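Local coordinates for protein mRNA-decapping enzyme subunit 1 (Saccharomyces cerevisiae, PDB 1Q67) that forms the decapping complex with DCP2, which removes the 7-methylguanine cap from mRNA in normal turnover and nonsense-mediated decay, at residues N164-K167 with V168-E172. Sequence-based numbering, arbitrary orientation.
Sequences NKRK and VFNAE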
loop_
_atom_site.group_PDB
_atom_site.type_symbol
_atom_site.label_atom_id
_atom_site.label_comp_id
_atom_site.label_asym_id
_atom_site.label_seq_id
_atom_site.Cartn_x
_atom_site.Cartn_y
_atom_site.Cartn_z
ATOM N N ASN B 164 19.330 25.936 6.506
ATOM C CA ASN B 164 19.439 27.367 6.775
ATOM C C ASN B 164 20.849 27.885 6.504
ATOM O O ASN B 164 21.017 28.944 5.901
ATOM C CB ASN B 164 19.033 27.681 8.220
ATOM C CG ASN B 164 17.555 27.437 8.473
ATOM O OD1 ASN B 164 16.718 27.640 7.586
ATOM N ND2 ASN B 164 17.222 27.018 9.692
ATOM N N LYS B 165 21.859 27.142 6.942
ATOM C CA LYS B 165 23.238 27.543 6.708
ATOM C C LYS B 165 23.472 27.623 5.201
ATOM O O LYS B 165 24.039 28.598 4.691
ATOM C CB LYS B 165 24.208 26.528 7.317
ATOM C CG LYS B 165 25.679 26.898 7.117
ATOM C CD LYS B 165 26.605 25.723 7.380
ATOM C CE LYS B 165 26.717 25.392 8.864
ATOM N NZ LYS B 165 27.553 26.384 9.595
ATOM N N ARG B 166 23.027 26.587 4.497
ATOM C CA ARG B 166 23.167 26.513 3.047
ATOM C C ARG B 166 22.548 27.725 2.345
ATOM O O ARG B 166 23.134 28.271 1.409
ATOM C CB ARG B 166 22.514 25.224 2.538
ATOM C CG ARG B 166 22.391 25.108 1.027
ATOM C CD ARG B 166 21.482 23.933 0.672
ATOM N NE ARG B 166 21.174 23.847 -0.754
ATOM C CZ ARG B 166 21.968 23.293 -1.659
ATOM N NH1 ARG B 166 23.131 22.769 -1.293
ATOM N NH2 ARG B 166 21.595 23.252 -2.931
ATOM N N LYS B 167 21.365 28.137 2.791
ATOM C CA LYS B 167 20.685 29.287 2.189
ATOM C C LYS B 167 21.515 30.565 2.300
ATOM O O LYS B 167 21.426 31.448 1.448
ATOM C CB LYS B 167 19.321 29.520 2.850
ATOM C CG LYS B 167 18.330 28.376 2.658
ATOM C CD LYS B 167 16.891 28.763 3.015
ATOM C CE LYS B 167 16.726 29.150 4.489
ATOM N NZ LYS B 167 17.305 30.492 4.815
ATOM N N VAL B 168 22.326 30.651 3.349
ATOM C CA VAL B 168 23.152 31.826 3.578
ATOM C C VAL B 168 24.553 31.768 2.979
ATOM O O VAL B 168 24.940 32.662 2.234
ATOM C CB VAL B 168 23.294 32.119 5.094
ATOM C CG1 VAL B 168 24.200 33.327 5.308
ATOM C CG2 VAL B 168 21.927 32.371 5.713
ATOM N N PHE B 169 25.304 30.717 3.290
ATOM C CA PHE B 169 26.682 30.592 2.816
ATOM C C PHE B 169 26.956 29.791 1.549
ATOM O O PHE B 169 28.114 29.497 1.237
ATOM C CB PHE B 169 27.553 30.047 3.946
ATOM C CG PHE B 169 27.527 30.897 5.176
ATOM C CD1 PHE B 169 26.555 30.701 6.152
ATOM C CD2 PHE B 169 28.445 31.927 5.340
ATOM C CE1 PHE B 169 26.497 31.522 7.275
ATOM C CE2 PHE B 169 28.395 32.757 6.460
ATOM C CZ PHE B 169 27.422 32.554 7.430
ATOM N N ASN B 170 25.909 29.444 0.814
ATOM C CA ASN B 170 26.081 28.682 -0.414
ATOM C C ASN B 170 24.877 28.958 -1.304
ATOM O O ASN B 170 24.295 28.050 -1.898
ATOM C CB ASN B 170 26.198 27.189 -0.085
ATOM C CG ASN B 170 26.659 26.362 -1.272
ATOM O OD1 ASN B 170 27.602 26.737 -1.982
ATOM N ND2 ASN B 170 26.007 25.220 -1.485
ATOM N N ALA B 171 24.522 30.236 -1.379
ATOM C CA ALA B 171 23.388 30.703 -2.162
ATOM C C ALA B 171 23.498 30.367 -3.646
ATOM O O ALA B 171 22.483 30.221 -4.328
ATOM C CB ALA B 171 23.225 32.207 -1.979
ATOM N N GLU B 172 24.725 30.252 -4.144
ATOM C CA GLU B 172 24.942 29.933 -5.551
ATOM C C GLU B 172 24.431 28.537 -5.882
ATOM O O GLU B 172 23.690 28.354 -6.848
ATOM C CB GLU B 172 26.430 30.060 -5.893
ATOM C CG GLU B 172 26.898 31.506 -6.002
ATOM C CD GLU B 172 28.372 31.681 -5.677
ATOM O OE1 GLU B 172 29.206 30.938 -6.240
ATOM O OE2 GLU B 172 28.695 32.570 -4.859
#
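F169 packs against K165, one turn back along helix 160-169. From CB outward, the phenylalanine meets this lysine first through its backbone. CB lies 3.9 Å from K165 O. The CG of F169 is anti to its own carbonyl carbon (chi1 -58°), which sends the ring back along the helix. CD1 then sits 3.6 Å from K165 O, which lies at the ring edge near its plane. The same CD1 is 4.0 Å from K165 CG, a van der Waals contact between an aromatic and an aliphatic carbon. CZ points away from the lysine. One ring face carries CG1 of the adjacent V168, offset toward the rim.

The carbonyl of K165 is gripped twice. F169 N donates a nearly straight bond of 2.8 Å to K165 O, an ordinary i to i+4 helix bond. V168 N comes in from above the carbonyl plane and bonds to K165 O at 3.0 Å, an i to i+3 bond of 3-10 type. V168 N also makes a weak bond to N164 O. The V168 methyl CG2 lies 3.6 Å from N164 O.

The next bond is weaker: N170 N reaches R166 O at 3.1 Å. N170 then leaves the helical path and takes the N-cap position of the helix 171-176. R166 extends from CG to NE along this break. Its NH2 bonds to N177 O, and NE forms a long, weak ion pair with D174.

The contact is exposed and peripheral. Dcp1 belongs to the PH clan, and its core here is two antiparallel sheets. The helix 160-169 follows strand 152-157 of one sheet. The short helix 171-176 leads towards strand 183-187 of the other.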